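Local coordinates for protein formyltransferase (Francisella tularensis subsp. tularensis, PDB 4NV1) that belongs to the formyltransferase family, with a Rossmann-like domain and a C-terminal dimerization domain, and binds dTDP-4-amino-4,6-dideoxyglucose, at residues Y68-C74 / V88-I93; M3-V9 / D28-F34; H130-I134 / F174-P179; D18-I23 / V159-T163. All blocks are in the same frame, centred on the assembly; numbering follows the deposited sequence.

Interaction 1 of 4, residues Y68-C74 / V88-I93; sequences YDLGFSC and VLCINI
Phe-72 and Ile-91 lie side by side and point the same way from neighbouring parallel strands. CD2 of the Phe-72 ring is 3.8 Å from Ile-91 CB. Ile-93 slants across the ring, and its CD1 sits 3.5 Å from Phe-72 CD2. Leu-70, Leu-89 and Cys-74 extend this apolar face. On the other face Cys-90 lies beside Gly-71, which has no side chain, and Ser-73 beside Asn-92. Parallel pairing is regular from Gly-71 to Ser-73 against Cys-90 to Asn-92, and Gly-71 N meets Leu-89 O at 2.8 Å. Ser-73 O accepts twice. Ile-93 N comes almost straight along the carbonyl. Asn-92 ND2 lies 3.0 Å from Ser-73 O, above the carbonyl plane. A chi1 of -169° swings the Asn-92 amide back toward Ser-73. At the outer end a water bridges Asp-69 O and Leu-89 N. The strands belong to a beta-alpha-beta unit with helix 82-87. Strand 4-9 flanks 70-74, strand 117-123 flanks 89-93, and helix 147-170 covers the apolar face.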
loop_
_atom_site.group_PDB
_atom_site.type_symbol
_atom_site.label_atom_id
_atom_site.label_comp_id
_atom_site.label_asym_id
_atom_site.label_seq_id
_atom_site.Cartn_x
_atom_site.Cartn_y
_atom_site.Cartn_z
ATOM N N TYR A 68 18.186 -41.640 15.106
ATOM C CA TYR A 68 17.772 -40.513 15.955
ATOM C C TYR A 68 16.683 -40.948 16.949
ATOM O O TYR A 68 15.953 -41.870 16.665
ATOM C CB TYR A 68 17.239 -39.397 15.062
ATOM C CG TYR A 68 18.320 -38.829 14.179
ATOM C CD1 TYR A 68 19.236 -37.955 14.716
ATOM C CD2 TYR A 68 18.479 -39.218 12.863
ATOM C CE1 TYR A 68 20.245 -37.443 13.961
ATOM C CE2 TYR A 68 19.502 -38.672 12.088
ATOM C CZ TYR A 68 20.394 -37.814 12.673
ATOM O OH TYR A 68 21.476 -37.230 12.046
ATOM N N ASP A 69 16.521 -40.251 18.056
ATOM C CA ASP A 69 15.468 -40.552 19.040
ATOM C C ASP A 69 14.196 -39.709 18.828
ATOM O O ASP A 69 13.113 -39.973 19.360
ATOM C CB ASP A 69 15.975 -40.140 20.406
ATOM C CG ASP A 69 17.051 -41.041 20.946
ATOM O OD1 ASP A 69 18.070 -40.524 21.484
ATOM O OD2 ASP A 69 16.888 -42.263 20.811
ATOM N N LEU A 70 14.389 -38.587 18.162
ATOM C CA LEU A 70 13.445 -37.487 18.094
ATOM C C LEU A 70 13.674 -36.747 16.799
ATOM O O LEU A 70 14.817 -36.501 16.439
ATOM C CB LEU A 70 13.738 -36.592 19.295
ATOM C CG LEU A 70 12.940 -35.342 19.588
ATOM C CD1 LEU A 70 11.463 -35.723 19.500
ATOM C CD2 LEU A 70 13.361 -34.845 20.969
ATOM N N GLY A 71 12.624 -36.427 16.073
ATOM C CA GLY A 71 12.690 -35.482 14.977
ATOM C C GLY A 71 11.740 -34.295 15.091
ATOM O O GLY A 71 10.620 -34.413 15.638
ATOM N N PHE A 72 12.200 -33.160 14.581
ATOM C CA PHE A 72 11.400 -31.953 14.439
ATOM C C PHE A 72 11.417 -31.436 13.013
ATOM O O PHE A 72 12.484 -31.352 12.320
ATOM C CB PHE A 72 11.931 -30.839 15.316
ATOM C CG PHE A 72 11.883 -31.143 16.783
ATOM C CD1 PHE A 72 13.024 -31.323 17.494
ATOM C CD2 PHE A 72 10.649 -31.119 17.469
ATOM C CE1 PHE A 72 12.987 -31.595 18.830
ATOM C CE2 PHE A 72 10.609 -31.397 18.818
ATOM C CZ PHE A 72 11.763 -31.594 19.512
ATOM N N SER A 73 10.212 -31.052 12.618
ATOM C CA SER A 73 9.949 -30.260 11.406
ATOM C C SER A 73 9.478 -28.868 11.798
ATOM O O SER A 73 8.537 -28.676 12.594
ATOM C CB SER A 73 8.908 -30.937 10.499
ATOM O OG SER A 73 8.685 -30.120 9.360
ATOM N N CYS A 74 10.143 -27.847 11.290
ATOM C CA CYS A 74 9.606 -26.507 11.525
ATOM C C CYS A 74 9.877 -25.642 10.319
ATOM O O CYS A 74 11.037 -25.299 10.053
ATOM C CB CYS A 74 10.197 -25.904 12.799
ATOM S SG CYS A 74 9.438 -24.313 13.251
ATOM N N VAL A 88 9.776 -43.156 14.501
ATOM C CA VAL A 88 10.527 -42.256 15.345
ATOM C C VAL A 88 9.485 -41.222 15.734
ATOM O O VAL A 88 8.669 -40.805 14.905
ATOM C CB VAL A 88 11.603 -41.529 14.484
ATOM C CG1 VAL A 88 12.391 -40.561 15.320
ATOM C CG2 VAL A 88 12.536 -42.522 13.802
ATOM N N LEU A 89 9.543 -40.737 16.956
ATOM C CA LEU A 89 8.762 -39.570 17.309
ATOM C C LEU A 89 9.174 -38.309 16.551
ATOM O O LEU A 89 10.277 -37.783 16.714
ATOM C CB LEU A 89 8.921 -39.359 18.818
ATOM C CG LEU A 89 8.243 -38.190 19.492
ATOM C CD1 LEU A 89 6.774 -38.236 19.134
ATOM C CD2 LEU A 89 8.466 -38.308 20.998
ATOM N N CYS A 90 8.247 -37.793 15.767
ATOM C CA CYS A 90 8.453 -36.620 14.908
ATOM C C CYS A 90 7.380 -35.597 15.338
ATOM O O CYS A 90 6.202 -35.901 15.512
ATOM C CB CYS A 90 8.245 -37.016 13.446
ATOM S SG CYS A 90 9.485 -38.238 12.965
ATOM N N ILE A 91 7.848 -34.400 15.599
ATOM C CA ILE A 91 7.001 -33.329 16.080
ATOM C C ILE A 91 7.142 -32.128 15.149
ATOM O O ILE A 91 8.229 -31.769 14.705
ATOM C CB ILE A 91 7.348 -33.050 17.532
ATOM C CG1 ILE A 91 6.928 -34.312 18.363
ATOM C CG2 ILE A 91 6.837 -31.699 17.984
ATOM C CD1 ILE A 91 7.465 -34.259 19.769
ATOM N N ASN A 92 5.981 -31.633 14.771
ATOM C CA ASN A 92 5.877 -30.477 13.904
ATOM C C ASN A 92 5.563 -29.219 14.687
ATOM O O ASN A 92 4.710 -29.209 15.567
ATOM C CB ASN A 92 4.755 -30.747 12.927
ATOM C CG ASN A 92 4.700 -29.743 11.775
ATOM O OD1 ASN A 92 3.701 -29.684 11.127
ATOM N ND2 ASN A 92 5.778 -29.050 11.461
ATOM N N ILE A 93 6.232 -28.137 14.331
ATOM C CA ILE A 93 6.034 -26.864 14.957
ATOM C C ILE A 93 5.488 -26.059 13.806
ATOM O O ILE A 93 6.195 -25.807 12.813
ATOM C CB ILE A 93 7.364 -26.347 15.525
ATOM C CG1 ILE A 93 7.817 -27.242 16.693
ATOM C CG2 ILE A 93 7.262 -24.915 16.044
ATOM C CD1 ILE A 93 8.886 -28.249 16.393
HETATM O O HOH W 1 11.295 -41.945 18.739
HETATM O O HOH W 2 7.194 -28.188 8.855
#

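Interaction 2 of 4, residues M3-V9 / D28-F34; sequences MKKIFVV and DVQVDYF
The ring of Tyr-33 packs against Val-8 across two parallel strands. The strands are the two arms of a beta-alpha-beta unit, with helix 13-24 as the crossover, in a Rossmann-like sheet. Val-8 and Tyr-33 lie side by side, with Val-8 CB 3.6 Å from Tyr-33 CD2. Val-31 CG2, from the ring's own strand, lies over one face, offset toward the rim. The Phe-34 ring takes Phe-7 CB at its edge, in plane, 3.8 Å from Phe-34 CE1. The Phe-7 ring itself turns away from Phe-34 and meets Tyr-68 edge-to-face. Val-8, Val-29 and Tyr-33 face helix 13-24. Ile-6 lies on the same side of the sheet, and its CD1 reaches Val-29 CG1 at 3.8 Å. Backbone bonds join the strands from Lys-4 to Phe-34. The first, Lys-4 N to Asp-28 O, is weak. Ile-6 is bonded through both its N, to Gln-30 O, and its O, from Asp-32 N. The opposite face carries Lys-5, Gln-30 and Asp-32. Met-3 sits at the start of the strand pair, and the extended Gln-30 side chain passes almost perpendicular to it. Gln-30 OE1 ends 3.2 Å from Met-3 CG.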
loop_
_atom_site.group_PDB
_atom_site.type_symbol
_atom_site.label_atom_id
_atom_site.label_comp_id
_atom_site.label_asym_id
_atom_site.label_seq_id
_atom_site.Cartn_x
_atom_site.Cartn_y
_atom_site.Cartn_z
ATOM N N MET A 3 21.759 -39.332 26.448
ATOM C CA MET A 3 22.191 -38.410 25.353
ATOM C C MET A 3 21.287 -38.535 24.139
ATOM O O MET A 3 21.642 -39.205 23.157
ATOM C CB MET A 3 23.632 -38.684 24.921
ATOM C CG MET A 3 24.221 -37.694 23.926
ATOM S SD MET A 3 24.761 -36.098 24.579
ATOM C CE MET A 3 26.227 -36.449 25.558
ATOM N N LYS A 4 20.142 -37.865 24.200
ATOM C CA LYS A 4 19.182 -37.895 23.102
ATOM C C LYS A 4 19.794 -37.383 21.814
ATOM O O LYS A 4 20.592 -36.463 21.824
ATOM C CB LYS A 4 17.916 -37.105 23.428
ATOM C CG LYS A 4 17.120 -37.666 24.605
ATOM C CD LYS A 4 17.135 -36.722 25.807
ATOM C CE LYS A 4 17.053 -37.419 27.159
ATOM N NZ LYS A 4 18.374 -37.341 27.841
ATOM N N LYS A 5 19.404 -38.011 20.717
ATOM C CA LYS A 5 19.939 -37.703 19.409
ATOM C C LYS A 5 18.761 -37.213 18.605
ATOM O O LYS A 5 17.769 -37.919 18.489
ATOM C CB LYS A 5 20.535 -38.929 18.713
ATOM C CG LYS A 5 22.027 -39.174 18.998
ATOM C CD LYS A 5 22.881 -39.421 17.745
ATOM C CE LYS A 5 23.155 -38.163 16.904
ATOM N NZ LYS A 5 23.782 -38.518 15.601
ATOM N N ILE A 6 18.919 -36.057 17.987
ATOM C CA ILE A 6 17.813 -35.299 17.412
ATOM C C ILE A 6 18.108 -34.834 16.002
ATOM O O ILE A 6 19.229 -34.346 15.715
ATOM C CB ILE A 6 17.558 -34.070 18.301
ATOM C CG1 ILE A 6 17.228 -34.548 19.721
ATOM C CG2 ILE A 6 16.400 -33.235 17.761
ATOM C CD1 ILE A 6 17.255 -33.449 20.753
ATOM N N PHE A 7 17.099 -34.916 15.142
ATOM C CA PHE A 7 17.159 -34.192 13.877
ATOM C C PHE A 7 16.056 -33.130 13.782
ATOM O O PHE A 7 14.914 -33.300 14.242
ATOM C CB PHE A 7 17.180 -35.128 12.672
ATOM C CG PHE A 7 15.877 -35.785 12.355
ATOM C CD1 PHE A 7 15.492 -36.963 12.978
ATOM C CD2 PHE A 7 15.039 -35.260 11.397
ATOM C CE1 PHE A 7 14.301 -37.608 12.694
ATOM C CE2 PHE A 7 13.837 -35.882 11.110
ATOM C CZ PHE A 7 13.465 -37.056 11.748
ATOM N N VAL A 8 16.415 -32.041 13.113
ATOM C CA VAL A 8 15.578 -30.879 12.927
ATOM C C VAL A 8 15.659 -30.535 11.473
ATOM O O VAL A 8 16.729 -30.216 10.992
ATOM C CB VAL A 8 16.146 -29.742 13.752
ATOM C CG1 VAL A 8 15.521 -28.385 13.410
ATOM C CG2 VAL A 8 16.012 -30.099 15.209
ATOM N N VAL A 9 14.522 -30.631 10.806
ATOM C CA VAL A 9 14.322 -30.168 9.461
ATOM C C VAL A 9 13.613 -28.810 9.344
ATOM O O VAL A 9 12.494 -28.619 9.866
ATOM C CB VAL A 9 13.482 -31.182 8.761
ATOM C CG1 VAL A 9 13.555 -30.924 7.273
ATOM C CG2 VAL A 9 13.938 -32.575 9.142
ATOM N N ASP A 28 22.758 -33.016 27.098
ATOM C CA ASP A 28 22.530 -34.446 26.899
ATOM C C ASP A 28 21.833 -34.656 25.572
ATOM O O ASP A 28 21.192 -35.675 25.365
ATOM C CB ASP A 28 21.746 -35.086 28.054
ATOM C CG ASP A 28 22.543 -35.137 29.354
ATOM O OD1 ASP A 28 23.781 -34.961 29.296
ATOM O OD2 ASP A 28 21.936 -35.385 30.421
ATOM N N VAL A 29 22.056 -33.687 24.689
ATOM C CA VAL A 29 21.437 -33.582 23.403
ATOM C C VAL A 29 22.464 -33.476 22.308
ATOM O O VAL A 29 23.314 -32.598 22.329
ATOM C CB VAL A 29 20.613 -32.298 23.375
ATOM C CG1 VAL A 29 20.420 -31.792 21.967
ATOM C CG2 VAL A 29 19.270 -32.580 24.034
ATOM N N GLN A 30 22.293 -34.288 21.278
ATOM C CA GLN A 30 23.088 -34.092 20.070
ATOM C C GLN A 30 22.100 -33.810 18.971
ATOM O O GLN A 30 21.056 -34.438 18.913
ATOM C CB GLN A 30 23.932 -35.346 19.710
ATOM C CG GLN A 30 24.493 -36.120 20.916
ATOM C CD GLN A 30 25.420 -37.275 20.527
ATOM O OE1 GLN A 30 25.276 -38.400 21.011
ATOM N NE2 GLN A 30 26.352 -37.002 19.625
ATOM N N VAL A 31 22.412 -32.920 18.046
ATOM C CA VAL A 31 21.403 -32.599 17.041
ATOM C C VAL A 31 22.038 -32.383 15.664
ATOM O O VAL A 31 22.933 -31.560 15.593
ATOM C CB VAL A 31 20.582 -31.360 17.494
ATOM C CG1 VAL A 31 21.453 -30.229 18.006
ATOM C CG2 VAL A 31 19.797 -30.795 16.346
ATOM N N ASP A 32 21.565 -33.064 14.618
ATOM C CA ASP A 32 21.838 -32.688 13.229
ATOM C C ASP A 32 20.698 -31.917 12.586
ATOM O O ASP A 32 19.538 -32.253 12.770
ATOM C CB ASP A 32 22.091 -33.934 12.373
ATOM C CG ASP A 32 23.175 -34.817 12.964
ATOM O OD1 ASP A 32 24.082 -34.222 13.557
ATOM O OD2 ASP A 32 23.083 -36.064 12.944
ATOM N N TYR A 33 21.033 -30.926 11.764
ATOM C CA TYR A 33 20.058 -30.083 11.100
ATOM C C TYR A 33 20.095 -30.318 9.609
ATOM O O TYR A 33 21.161 -30.264 8.977
ATOM C CB TYR A 33 20.371 -28.610 11.370
ATOM C CG TYR A 33 20.241 -28.162 12.786
ATOM C CD1 TYR A 33 21.327 -28.165 13.630
ATOM C CD2 TYR A 33 19.016 -27.699 13.302
ATOM C CE1 TYR A 33 21.236 -27.755 14.949
ATOM C CE2 TYR A 33 18.937 -27.271 14.621
ATOM C CZ TYR A 33 20.030 -27.312 15.459
ATOM O OH TYR A 33 19.943 -26.929 16.806
ATOM N N PHE A 34 18.927 -30.514 9.025
ATOM C CA PHE A 34 18.769 -30.629 7.593
ATOM C C PHE A 34 17.798 -29.584 7.072
ATOM O O PHE A 34 16.884 -29.102 7.749
ATOM C CB PHE A 34 18.187 -31.980 7.222
ATOM C CG PHE A 34 18.954 -33.139 7.779
ATOM C CD1 PHE A 34 18.596 -33.711 8.996
ATOM C CD2 PHE A 34 20.024 -33.693 7.065
ATOM C CE1 PHE A 34 19.288 -34.812 9.515
ATOM C CE2 PHE A 34 20.701 -34.812 7.570
ATOM C CZ PHE A 34 20.326 -35.369 8.803
#

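Interaction 3 of 4, residues H130-I134 / F174-P179; sequences HGDII and FTRIKP
Asp-132 meets Arg-176, Ile-133 pairs with Ile-177, and Ile-134 packs on Phe-174. These contacts join the start of strand 133-139 to the loop that follows helix 147-170. The Asp-132 and Arg-176 side chains run nearly perpendicular, with the carboxylate and guanidinium planes 84° apart. Asp-132 OD2 accepts a hydrogen bond from Arg-176 NE at 2.9 Å. The bond is fairly straight (158° at the hydrogen) and uses the anti lone pair. A weak bond runs from Arg-176 NH2 to the same oxygen. The bend of the Arg-176 chain at chi3 (68°) swings NE back toward the aspartate. Ile-133 forms a hydrogen-bonded antiparallel pair with Ile-177. Ile-133 N lies 2.7 Å from Ile-177 O, and Ile-177 N lies 2.8 Å from Ile-133 O. This is a single bridge, so the loop does not become a full strand. Beyond it the chain turns a corner at Ile-134. Ile-134 CD1 rests obliquely against the Phe-174 ring, 3.7 Å from Phe-174 CD2. Both side chains also touch Ile-169 of helix 147-170. Ile-134 O accepts a hydrogen bond from a water that bonds weakly to Thr-175 OG1. At the other end Pro-179 CG packs on His-130 O at 3.5 Å. The ion pair lies beside the bridge, between the apolar Ile-134 end and the Pro-179 end. The salt bridge from NE, with NH2 as a weak second bond, probably favours the charged form of Asp-132.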
loop_
_atom_site.group_PDB
_atom_site.type_symbol
_atom_site.label_atom_id
_atom_site.label_comp_id
_atom_site.label_asym_id
_atom_site.label_seq_id
_atom_site.Cartn_x
_atom_site.Cartn_y
_atom_site.Cartn_z
ATOM N N HIS A 130 -2.179 -32.927 11.478
ATOM C CA HIS A 130 -3.243 -33.825 11.932
ATOM C C HIS A 130 -3.189 -34.576 13.292
ATOM O O HIS A 130 -4.251 -34.972 13.798
ATOM C CB HIS A 130 -3.449 -34.874 10.833
ATOM C CG HIS A 130 -4.686 -35.711 11.008
ATOM N ND1 HIS A 130 -4.735 -36.816 11.836
ATOM C CD2 HIS A 130 -5.921 -35.594 10.461
ATOM C CE1 HIS A 130 -5.943 -37.348 11.781
ATOM N NE2 HIS A 130 -6.679 -36.628 10.950
ATOM N N GLY A 131 -2.012 -34.875 13.850
ATOM C CA GLY A 131 -1.936 -35.781 15.038
ATOM C C GLY A 131 -2.025 -35.090 16.392
ATOM O O GLY A 131 -2.197 -33.853 16.432
ATOM N N ASP A 132 -1.860 -35.843 17.484
ATOM C CA ASP A 132 -1.836 -35.261 18.842
ATOM C C ASP A 132 -1.194 -33.923 19.070
ATOM O O ASP A 132 0.007 -33.721 18.865
ATOM C CB ASP A 132 -1.163 -36.217 19.840
ATOM C CG ASP A 132 -2.044 -37.422 20.203
ATOM O OD1 ASP A 132 -3.233 -37.482 19.789
ATOM O OD2 ASP A 132 -1.499 -38.324 20.867
ATOM N N ILE A 133 -1.960 -33.038 19.680
ATOM C CA ILE A 133 -1.457 -31.750 20.028
ATOM C C ILE A 133 -0.767 -31.700 21.387
ATOM O O ILE A 133 -1.271 -32.093 22.447
ATOM C CB ILE A 133 -2.575 -30.678 20.056
ATOM C CG1 ILE A 133 -3.231 -30.599 18.693
ATOM C CG2 ILE A 133 -1.983 -29.326 20.426
ATOM C CD1 ILE A 133 -4.501 -29.771 18.672
ATOM N N ILE A 134 0.401 -31.096 21.378
ATOM C CA ILE A 134 1.170 -30.999 22.575
ATOM C C ILE A 134 0.915 -29.709 23.260
ATOM O O ILE A 134 0.803 -29.641 24.499
ATOM C CB ILE A 134 2.645 -31.036 22.237
ATOM C CG1 ILE A 134 3.003 -32.379 21.593
ATOM C CG2 ILE A 134 3.456 -30.616 23.404
ATOM C CD1 ILE A 134 4.444 -32.528 21.211
ATOM N N PHE A 174 5.205 -35.539 27.980
ATOM C CA PHE A 174 4.664 -34.287 27.397
ATOM C C PHE A 174 3.197 -34.462 27.037
ATOM O O PHE A 174 2.728 -35.552 26.869
ATOM C CB PHE A 174 5.478 -33.895 26.159
ATOM C CG PHE A 174 5.493 -34.907 25.060
ATOM C CD1 PHE A 174 6.503 -35.820 24.961
ATOM C CD2 PHE A 174 4.583 -34.851 24.050
ATOM C CE1 PHE A 174 6.514 -36.783 23.982
ATOM C CE2 PHE A 174 4.603 -35.775 23.030
ATOM C CZ PHE A 174 5.583 -36.741 22.986
ATOM N N THR A 175 2.492 -33.364 26.886
ATOM C CA THR A 175 1.093 -33.374 26.659
ATOM C C THR A 175 0.838 -33.962 25.312
ATOM O O THR A 175 1.555 -33.670 24.363
ATOM C CB THR A 175 0.668 -31.904 26.769
ATOM O OG1 THR A 175 0.872 -31.538 28.136
ATOM C CG2 THR A 175 -0.740 -31.636 26.263
ATOM N N ARG A 176 -0.233 -34.747 25.233
ATOM C CA ARG A 176 -0.788 -35.220 23.993
ATOM C C ARG A 176 -2.314 -35.157 24.039
ATOM O O ARG A 176 -2.964 -35.952 24.722
ATOM C CB ARG A 176 -0.330 -36.650 23.785
ATOM C CG ARG A 176 1.181 -36.714 23.600
ATOM C CD ARG A 176 1.625 -38.142 23.227
ATOM N NE ARG A 176 1.171 -38.573 21.897
ATOM C CZ ARG A 176 1.883 -39.390 21.140
ATOM N NH1 ARG A 176 3.039 -39.863 21.603
ATOM N NH2 ARG A 176 1.456 -39.697 19.931
ATOM N N ILE A 177 -2.882 -34.193 23.311
ATOM C CA ILE A 177 -4.300 -34.075 23.170
ATOM C C ILE A 177 -4.803 -34.238 21.725
ATOM O O ILE A 177 -4.346 -33.536 20.807
ATOM C CB ILE A 177 -4.815 -32.789 23.818
ATOM C CG1 ILE A 177 -4.579 -32.833 25.328
ATOM C CG2 ILE A 177 -6.325 -32.746 23.604
ATOM C CD1 ILE A 177 -4.537 -31.444 25.926
ATOM N N LYS A 178 -5.780 -35.130 21.540
ATOM C CA LYS A 178 -6.441 -35.355 20.242
ATOM C C LYS A 178 -7.072 -34.096 19.653
ATOM O O LYS A 178 -7.678 -33.293 20.344
ATOM C CB LYS A 178 -7.518 -36.416 20.422
ATOM C CG LYS A 178 -8.199 -36.871 19.141
ATOM C CD LYS A 178 -9.189 -38.013 19.390
ATOM C CE LYS A 178 -8.494 -39.364 19.474
ATOM N NZ LYS A 178 -7.639 -39.683 18.293
ATOM N N PRO A 179 -6.910 -33.848 18.355
ATOM C CA PRO A 179 -7.606 -32.595 17.999
ATOM C C PRO A 179 -9.130 -32.789 18.108
ATOM O O PRO A 179 -9.603 -33.921 17.995
ATOM C CB PRO A 179 -7.156 -32.337 16.556
ATOM C CG PRO A 179 -5.990 -33.257 16.351
ATOM C CD PRO A 179 -6.301 -34.488 17.186
HETATM O O HOH W 3 2.316 -28.869 27.025
#

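Interaction 4 of 4, residues D18-I23 / V159-T163; sequences DFKNII and VELFT
Phe-19 and Phe-162 form an offset stack between helix 13-24 and helix 147-170. Their planes are almost parallel, 3° apart, and the ring centroids are 4.1 Å apart. CE2 of Phe-162 lies over the centre of the Phe-19 ring, and CZ of Phe-19 lies over the centre of the Phe-162 ring. With chi1 at 175°, Phe-162 extends its ring across to helix 13-24, where it also meets two isoleucines. Ile-23 CD1 comes to its edge, 4.2 Å from Phe-162 CZ. Ile-22 CG2 approaches obliquely, 3.9 Å from Phe-162 CE2. The other branch of Ile-22 reaches Val-159 and Thr-163. Ile-22 CD1 is 3.9 Å from Val-159 CG1 and 3.3 Å from Thr-163 OG1, with the side chain running across Thr-163. Asp-18 lies across Val-159, with Asp-18 OD2 3.5 Å from Val-159 CG2. The segments run at 20° to each other. Phe-72 of the sheet meets Phe-162 edge-to-face, and Phe-19 touches Val-8 of strand 4-9. Both helices therefore pack on the same side of the Rossmann-like sheet. The contact is mostly apolar, with Asp-18 OD2 and Thr-163 OG1 meeting only carbon across it. The hydroxyl of Thr-163 turns to its own helix and donates to Val-159 O at 2.6 Å. This leaves dispersion and ring stacking to join these two segments.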
loop_
_atom_site.group_PDB
_atom_site.type_symbol
_atom_site.label_atom_id
_atom_site.label_comp_id
_atom_site.label_asym_id
_atom_site.label_seq_id
_atom_site.Cartn_x
_atom_site.Cartn_y
_atom_site.Cartn_z
ATOM N N ASP A 18 16.735 -19.755 15.894
ATOM C CA ASP A 18 16.114 -19.883 17.241
ATOM C C ASP A 18 16.300 -21.251 17.914
ATOM O O ASP A 18 16.754 -21.354 19.072
ATOM C CB ASP A 18 14.653 -19.469 17.188
ATOM C CG ASP A 18 14.487 -17.944 17.066
ATOM O OD1 ASP A 18 15.449 -17.209 17.376
ATOM O OD2 ASP A 18 13.408 -17.448 16.663
ATOM N N PHE A 19 16.025 -22.284 17.130
ATOM C CA PHE A 19 16.255 -23.631 17.556
ATOM C C PHE A 19 17.664 -23.893 18.047
ATOM O O PHE A 19 17.858 -24.426 19.160
ATOM C CB PHE A 19 15.873 -24.594 16.440
ATOM C CG PHE A 19 14.410 -24.875 16.393
ATOM C CD1 PHE A 19 13.478 -23.831 16.580
ATOM C CD2 PHE A 19 13.961 -26.180 16.266
ATOM C CE1 PHE A 19 12.109 -24.062 16.547
ATOM C CE2 PHE A 19 12.599 -26.416 16.200
ATOM C CZ PHE A 19 11.679 -25.370 16.356
ATOM N N LYS A 20 18.652 -23.494 17.243
ATOM C CA LYS A 20 20.068 -23.692 17.598
ATOM C C LYS A 20 20.297 -23.170 18.995
ATOM O O LYS A 20 20.983 -23.747 19.846
ATOM C CB LYS A 20 20.981 -22.880 16.671
ATOM C CG LYS A 20 21.332 -23.522 15.348
ATOM C CD LYS A 20 22.590 -24.377 15.420
ATOM C CE LYS A 20 23.106 -24.502 13.990
ATOM N NZ LYS A 20 23.815 -25.755 13.635
ATOM N N ASN A 21 19.741 -21.983 19.153
ATOM C CA ASN A 21 19.762 -21.275 20.406
ATOM C C ASN A 21 19.142 -22.007 21.582
ATOM O O ASN A 21 19.766 -22.241 22.621
ATOM C CB ASN A 21 18.968 -20.003 20.207
ATOM C CG ASN A 21 19.694 -18.853 20.778
ATOM O OD1 ASN A 21 19.718 -18.688 21.995
ATOM N ND2 ASN A 21 20.391 -18.127 19.916
ATOM N N ILE A 22 17.869 -22.332 21.419
ATOM C CA ILE A 22 17.174 -23.114 22.444
ATOM C C ILE A 22 17.821 -24.490 22.631
ATOM O O ILE A 22 18.134 -24.852 23.756
ATOM C CB ILE A 22 15.700 -23.258 22.055
ATOM C CG1 ILE A 22 15.059 -21.872 22.144
ATOM C CG2 ILE A 22 14.995 -24.321 22.905
ATOM C CD1 ILE A 22 13.988 -21.732 21.116
ATOM N N ILE A 23 17.995 -25.261 21.565
ATOM C CA ILE A 23 18.485 -26.625 21.693
ATOM C C ILE A 23 19.939 -26.726 22.132
ATOM O O ILE A 23 20.235 -27.504 23.042
ATOM C CB ILE A 23 18.283 -27.453 20.437
ATOM C CG1 ILE A 23 16.807 -27.555 20.105
ATOM C CG2 ILE A 23 18.731 -28.897 20.624
ATOM C CD1 ILE A 23 16.597 -27.927 18.652
ATOM N N VAL A 159 8.036 -20.171 18.412
ATOM C CA VAL A 159 9.283 -20.248 19.175
ATOM C C VAL A 159 9.136 -20.154 20.703
ATOM O O VAL A 159 9.767 -20.901 21.476
ATOM C CB VAL A 159 10.263 -19.202 18.637
ATOM C CG1 VAL A 159 11.475 -19.157 19.521
ATOM C CG2 VAL A 159 10.673 -19.591 17.220
ATOM N N GLU A 160 8.222 -19.306 21.146
ATOM C CA GLU A 160 7.835 -19.282 22.549
ATOM C C GLU A 160 7.159 -20.567 23.049
ATOM O O GLU A 160 7.477 -21.080 24.126
ATOM C CB GLU A 160 7.000 -18.029 22.795
ATOM C CG GLU A 160 6.430 -18.000 24.191
ATOM C CD GLU A 160 5.157 -17.169 24.301
ATOM O OE1 GLU A 160 4.701 -17.066 25.455
ATOM O OE2 GLU A 160 4.597 -16.667 23.292
ATOM N N LEU A 161 6.316 -21.177 22.227
ATOM C CA LEU A 161 5.691 -22.437 22.622
ATOM C C LEU A 161 6.704 -23.589 22.622
ATOM O O LEU A 161 6.732 -24.416 23.501
ATOM C CB LEU A 161 4.518 -22.804 21.742
ATOM C CG LEU A 161 3.316 -21.861 21.799
ATOM C CD1 LEU A 161 2.238 -22.463 20.945
ATOM C CD2 LEU A 161 2.626 -21.692 23.147
ATOM N N PHE A 162 7.651 -23.580 21.695
ATOM C CA PHE A 162 8.634 -24.661 21.639
ATOM C C PHE A 162 9.593 -24.538 22.823
ATOM O O PHE A 162 10.015 -25.533 23.441
ATOM C CB PHE A 162 9.378 -24.540 20.311
ATOM C CG PHE A 162 10.507 -25.498 20.158
ATOM C CD1 PHE A 162 10.258 -26.816 19.876
ATOM C CD2 PHE A 162 11.799 -25.070 20.216
ATOM C CE1 PHE A 162 11.305 -27.715 19.697
ATOM C CE2 PHE A 162 12.857 -25.949 20.081
ATOM C CZ PHE A 162 12.608 -27.277 19.812
ATOM N N THR A 163 9.980 -23.293 23.117
ATOM C CA THR A 163 10.800 -23.006 24.286
ATOM C C THR A 163 10.111 -23.604 25.556
ATOM O O THR A 163 10.742 -24.264 26.360
ATOM C CB THR A 163 11.017 -21.490 24.422
ATOM O OG1 THR A 163 11.617 -20.956 23.235
ATOM C CG2 THR A 163 11.816 -21.133 25.632
#

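Interactions 1 to 3 all reach the seven-stranded mixed sheet, and interaction 4 packs helices on one of its faces. Interactions 1 and 2 each join the two strands of a beta-alpha-beta unit, and their centres lie about 9 Å apart. Strands 4-9 and 70-74 are neighbours, so the two join directly. Interaction 3 lies toward the far side, about 22 Å between centres from interaction 2, and meets interaction 1 through Leu-89 and Ile-91. Interaction 4 touches interaction 1 through Phe-72 and Ile-93, and interaction 2 through Val-8 and Tyr-33. Along the chain, interaction 2 closes first, then 1, then 3 opens. Interaction 4 spans most of this length, so helix 147-170 ties early and late parts into one domain.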